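Local coordinates for Lmo0305 protein (Listeria monocytogenes, PDB 3PJ0), which is of unknown function but belongs to the fold type I group of PLP-dependent enzymes and carries covalently bound pyridoxal phosphate, at residues 154-164 with 188-199. Residues are numbered along the deposited sequence; the frame is centred on the assembly and turned at random. Where two conformers were deposited one is given.
Sequences LPAFEELEKIS and YQKSAEEICALF
Phe157 turns the edge of its ring onto one face of Tyr188. The stack is T-shaped, with the planes at 77°. The ring centroids of Phe157 and Tyr188 lie 5.2 Å apart. Phe157 CD1 sits over the centre of the tyrosine ring, and Leu154 CD1 lies over the opposite face, toward the rim. Tyr188 is therefore held between two side chains from 154-164. Its hydroxyl fixes the ring further: Tyr188 OH donates to Pro155 O at 2.7 Å. The donor is tilted 17° from the carbonyl plane.

CG of Phe157 is anti to the backbone N (chi1 -165°), and this carries the ring across to 188-199. There Lys190 lies over one ring face. Its chain bends at chi2, with CG 4.0 Å from the Phe157 ring centroid in a CH-pi contact and CE near the ring's rim. Ile195 CG1 touches Phe157 CE1.

Leu198 CD1 touches Phe157 CZ at 3.7 Å. It also meets Leu160 CG, in one of the two deposited conformers of Leu160. At the far end Ser164 OG donates to Leu198 O at 2.7 Å, in the carbonyl plane and on a lone pair.

The contact joins the first turns of helix 157-170 to the connection between strands 173-178 and 201-205. These strands are parallel neighbours in the mixed sheet, so 188-199 lies in a beta-alpha-beta crossover, consistent with the large domain of fold type I PLP-dependent enzymes. Phe199 and Ser164 both touch Leu174 of strand 173-178.

Two short hydroxyl-to-carbonyl bonds bracket an aromatic and aliphatic centre. At the partly exposed side a water accepts from Lys190 NZ and donates to Glu161 OE2, so these opposite charges meet through solvent and not directly.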
loop_
_atom_site.group_PDB
_atom_site.type_symbol
_atom_site.label_atom_id
_atom_site.label_comp_id
_atom_site.label_asym_id
_atom_site.label_seq_id
_atom_site.Cartn_x
_atom_site.Cartn_y
_atom_site.Cartn_z
ATOM N N LEU A 154 -24.551 7.634 -16.054
ATOM C CA LEU A 154 -25.264 7.654 -14.788
ATOM C C LEU A 154 -26.741 7.397 -14.948
ATOM O O LEU A 154 -27.356 7.883 -15.884
ATOM C CB LEU A 154 -25.150 9.063 -14.144
ATOM C CG LEU A 154 -23.795 9.475 -13.577
ATOM C CD1 LEU A 154 -23.763 10.963 -13.206
ATOM C CD2 LEU A 154 -23.481 8.600 -12.341
ATOM N N PRO A 155 -27.339 6.648 -14.006
ATOM C CA PRO A 155 -28.781 6.588 -13.985
ATOM C C PRO A 155 -29.345 7.905 -13.425
ATOM O O PRO A 155 -28.664 8.640 -12.679
ATOM C CB PRO A 155 -29.062 5.458 -13.002
ATOM C CG PRO A 155 -27.930 5.532 -12.033
ATOM C CD PRO A 155 -26.738 5.865 -12.917
ATOM N N ALA A 156 -30.580 8.214 -13.783
ATOM C CA ALA A 156 -31.262 9.332 -13.139
ATOM C C ALA A 156 -31.176 9.116 -11.612
ATOM O O ALA A 156 -31.186 7.971 -11.135
ATOM C CB ALA A 156 -32.708 9.369 -13.585
ATOM N N PHE A 157 -31.098 10.205 -10.848
ATOM C CA PHE A 157 -30.991 10.067 -9.398
ATOM C C PHE A 157 -32.185 9.293 -8.817
ATOM O O PHE A 157 -32.012 8.429 -7.975
ATOM C CB PHE A 157 -30.802 11.421 -8.689
ATOM C CG PHE A 157 -30.336 11.271 -7.255
ATOM C CD1 PHE A 157 -29.001 11.019 -6.976
ATOM C CD2 PHE A 157 -31.239 11.321 -6.199
ATOM C CE1 PHE A 157 -28.567 10.848 -5.660
ATOM C CE2 PHE A 157 -30.804 11.151 -4.875
ATOM C CZ PHE A 157 -29.480 10.903 -4.618
ATOM N N GLU A 158 -33.381 9.557 -9.324
ATOM C CA GLU A 158 -34.589 8.868 -8.843
ATOM C C GLU A 158 -34.503 7.351 -9.009
ATOM O O GLU A 158 -35.108 6.595 -8.253
ATOM C CB GLU A 158 -35.845 9.411 -9.525
ATOM C CG GLU A 158 -36.145 10.873 -9.187
ATOM C CD GLU A 158 -35.232 11.865 -9.901
ATOM O OE1 GLU A 158 -34.516 11.457 -10.842
ATOM O OE2 GLU A 158 -35.215 13.041 -9.505
ATOM N N GLU A 159 -33.762 6.890 -10.015
ATOM C CA GLU A 159 -33.604 5.461 -10.226
ATOM C C GLU A 159 -32.620 4.861 -9.210
ATOM O O GLU A 159 -32.731 3.689 -8.821
ATOM C CB GLU A 159 -33.193 5.180 -11.674
ATOM C CG GLU A 159 -34.244 5.596 -12.704
ATOM C CD GLU A 159 -35.592 4.846 -12.605
ATOM O OE1 GLU A 159 -35.682 3.807 -11.916
ATOM O OE2 GLU A 159 -36.557 5.293 -13.266
ATOM N N LEU A 160 -31.642 5.657 -8.781
ATOM C CA LEU A 160 -30.709 5.220 -7.753
ATOM C C LEU A 160 -31.499 5.114 -6.445
ATOM O O LEU A 160 -31.338 4.168 -5.707
ATOM C CB LEU A 160 -29.548 6.227 -7.684
ATOM C CG LEU A 160 -28.293 5.914 -6.879
ATOM C CD1 LEU A 160 -27.655 4.611 -7.346
ATOM C CD2 LEU A 160 -27.321 7.078 -7.034
ATOM N N GLU A 161 -32.406 6.058 -6.200
ATOM C CA GLU A 161 -33.268 5.989 -5.009
ATOM C C GLU A 161 -34.088 4.694 -5.006
ATOM O O GLU A 161 -34.169 3.980 -4.013
ATOM C CB GLU A 161 -34.199 7.203 -4.935
ATOM C CG GLU A 161 -33.465 8.515 -4.668
ATOM C CD GLU A 161 -34.370 9.745 -4.728
ATOM O OE1 GLU A 161 -35.349 9.747 -5.501
ATOM O OE2 GLU A 161 -34.101 10.719 -3.989
ATOM N N LYS A 162 -34.680 4.375 -6.137
ATOM C CA LYS A 162 -35.490 3.152 -6.254
ATOM C C LYS A 162 -34.633 1.880 -6.049
ATOM O O LYS A 162 -35.084 0.882 -5.468
ATOM C CB LYS A 162 -36.248 3.171 -7.588
ATOM C CG LYS A 162 -37.283 4.285 -7.622
ATOM C CD LYS A 162 -37.915 4.518 -8.978
ATOM C CE LYS A 162 -38.989 5.612 -8.840
ATOM N NZ LYS A 162 -39.476 6.144 -10.150
ATOM N N ILE A 163 -33.401 1.896 -6.540
ATOM C CA ILE A 163 -32.503 0.750 -6.344
ATOM C C ILE A 163 -32.193 0.576 -4.855
ATOM O O ILE A 163 -32.209 -0.543 -4.324
ATOM C CB ILE A 163 -31.212 0.926 -7.173
ATOM C CG1 ILE A 163 -31.513 0.617 -8.644
ATOM C CG2 ILE A 163 -30.113 0.039 -6.612
ATOM C CD1 ILE A 163 -30.334 0.841 -9.583
ATOM N N SER A 164 -31.916 1.702 -4.196
ATOM C CA SER A 164 -31.624 1.728 -2.759
ATOM C C SER A 164 -32.808 1.202 -1.972
ATOM O O SER A 164 -32.652 0.349 -1.097
ATOM C CB SER A 164 -31.290 3.161 -2.289
ATOM O OG SER A 164 -30.862 3.164 -0.924
ATOM N N TYR A 188 -25.685 15.760 -10.718
ATOM C CA TYR A 188 -26.798 15.381 -9.863
ATOM C C TYR A 188 -27.383 16.535 -9.042
ATOM O O TYR A 188 -28.518 16.458 -8.620
ATOM C CB TYR A 188 -26.416 14.234 -8.935
ATOM C CG TYR A 188 -26.502 12.836 -9.499
ATOM C CD1 TYR A 188 -27.503 12.459 -10.402
ATOM C CD2 TYR A 188 -25.658 11.849 -9.025
ATOM C CE1 TYR A 188 -27.604 11.122 -10.864
ATOM C CE2 TYR A 188 -25.759 10.514 -9.459
ATOM C CZ TYR A 188 -26.737 10.155 -10.360
ATOM O OH TYR A 188 -26.794 8.822 -10.771
ATOM N N GLN A 189 -26.625 17.600 -8.835
ATOM C CA GLN A 189 -27.066 18.701 -7.972
ATOM C C GLN A 189 -27.414 18.129 -6.556
ATOM O O GLN A 189 -28.398 18.505 -5.897
ATOM C CB GLN A 189 -28.152 19.542 -8.644
ATOM C CG GLN A 189 -27.566 20.399 -9.777
ATOM C CD GLN A 189 -26.636 21.472 -9.245
ATOM O OE1 GLN A 189 -27.081 22.357 -8.501
ATOM N NE2 GLN A 189 -25.332 21.396 -9.588
ATOM N N LYS A 190 -26.559 17.190 -6.138
ATOM C CA LYS A 190 -26.619 16.513 -4.826
ATOM C C LYS A 190 -25.245 16.577 -4.188
ATOM O O LYS A 190 -24.240 16.501 -4.883
ATOM C CB LYS A 190 -27.020 15.032 -4.976
ATOM C CG LYS A 190 -28.426 14.817 -5.552
ATOM C CD LYS A 190 -29.539 15.068 -4.553
ATOM C CE LYS A 190 -30.888 15.004 -5.213
ATOM N NZ LYS A 190 -32.009 14.959 -4.222
ATOM N N SER A 191 -25.173 16.700 -2.864
ATOM C CA SER A 191 -23.870 16.660 -2.197
ATOM C C SER A 191 -23.353 15.215 -2.139
ATOM O O SER A 191 -24.121 14.267 -2.295
ATOM C CB SER A 191 -23.971 17.146 -0.768
ATOM O OG SER A 191 -24.836 16.303 -0.043
ATOM N N ALA A 192 -22.064 15.068 -1.842
ATOM C CA ALA A 192 -21.463 13.758 -1.648
ATOM C C ALA A 192 -22.246 12.996 -0.585
ATOM O O ALA A 192 -22.515 11.809 -0.762
ATOM C CB ALA A 192 -20.010 13.887 -1.261
ATOM N N GLU A 193 -22.612 13.675 0.501
ATOM C CA GLU A 193 -23.393 13.077 1.587
ATOM C C GLU A 193 -24.737 12.551 1.095
ATOM O O GLU A 193 -25.148 11.442 1.441
ATOM C CB GLU A 193 -23.599 14.087 2.728
ATOM C CG GLU A 193 -24.465 13.577 3.848
ATOM C CD GLU A 193 -24.496 14.496 5.074
ATOM O OE1 GLU A 193 -24.003 15.637 5.008
ATOM O OE2 GLU A 193 -25.033 14.055 6.109
ATOM N N GLU A 194 -25.438 13.353 0.303
ATOM C CA GLU A 194 -26.748 12.949 -0.220
ATOM C C GLU A 194 -26.659 11.687 -1.051
ATOM O O GLU A 194 -27.449 10.772 -0.860
ATOM C CB GLU A 194 -27.399 14.061 -1.043
ATOM C CG GLU A 194 -27.977 15.156 -0.204
ATOM C CD GLU A 194 -28.663 16.214 -1.034
ATOM O OE1 GLU A 194 -27.958 17.012 -1.698
ATOM O OE2 GLU A 194 -29.902 16.227 -1.044
ATOM N N ILE A 195 -25.673 11.622 -1.943
ATOM C CA ILE A 195 -25.480 10.451 -2.794
ATOM C C ILE A 195 -25.116 9.224 -1.940
ATOM O O ILE A 195 -25.703 8.150 -2.087
ATOM C CB ILE A 195 -24.371 10.727 -3.862
ATOM C CG1 ILE A 195 -24.807 11.843 -4.817
ATOM C CG2 ILE A 195 -24.040 9.492 -4.724
ATOM C CD1 ILE A 195 -23.632 12.402 -5.657
ATOM N N CYS A 196 -24.169 9.411 -1.025
ATOM C CA CYS A 196 -23.710 8.314 -0.174
ATOM C C CYS A 196 -24.759 7.811 0.825
ATOM O O CYS A 196 -24.647 6.663 1.308
ATOM C CB CYS A 196 -22.457 8.714 0.584
ATOM S SG CYS A 196 -21.016 8.930 -0.476
ATOM N N ALA A 197 -25.743 8.657 1.143
ATOM C CA ALA A 197 -26.821 8.293 2.080
ATOM C C ALA A 197 -27.670 7.113 1.600
ATOM O O ALA A 197 -28.394 6.497 2.404
ATOM C CB ALA A 197 -27.738 9.497 2.379
ATOM N N LEU A 198 -27.613 6.824 0.301
ATOM C CA LEU A 198 -28.399 5.734 -0.256
ATOM C C LEU A 198 -27.657 4.392 -0.163
ATOM O O LEU A 198 -28.219 3.359 -0.532
ATOM C CB LEU A 198 -28.713 6.024 -1.726
ATOM C CG LEU A 198 -29.534 7.270 -2.047
ATOM C CD1 LEU A 198 -29.658 7.382 -3.595
ATOM C CD2 LEU A 198 -30.882 7.168 -1.388
ATOM N N PHE A 199 -26.428 4.412 0.359
ATOM C CA PHE A 199 -25.546 3.254 0.389
ATOM C C PHE A 199 -25.136 2.884 1.797
ATOM O O PHE A 199 -25.039 3.733 2.664
ATOM C CB PHE A 199 -24.254 3.580 -0.411
ATOM C CG PHE A 199 -24.490 3.742 -1.884
ATOM C CD1 PHE A 199 -24.429 2.633 -2.721
ATOM C CD2 PHE A 199 -24.794 4.986 -2.422
ATOM C CE1 PHE A 199 -24.659 2.758 -4.099
ATOM C CE2 PHE A 199 -25.037 5.127 -3.801
ATOM C CZ PHE A 199 -24.954 4.007 -4.636
HETATM O O HOH W 1 -34.097 13.563 -5.268
#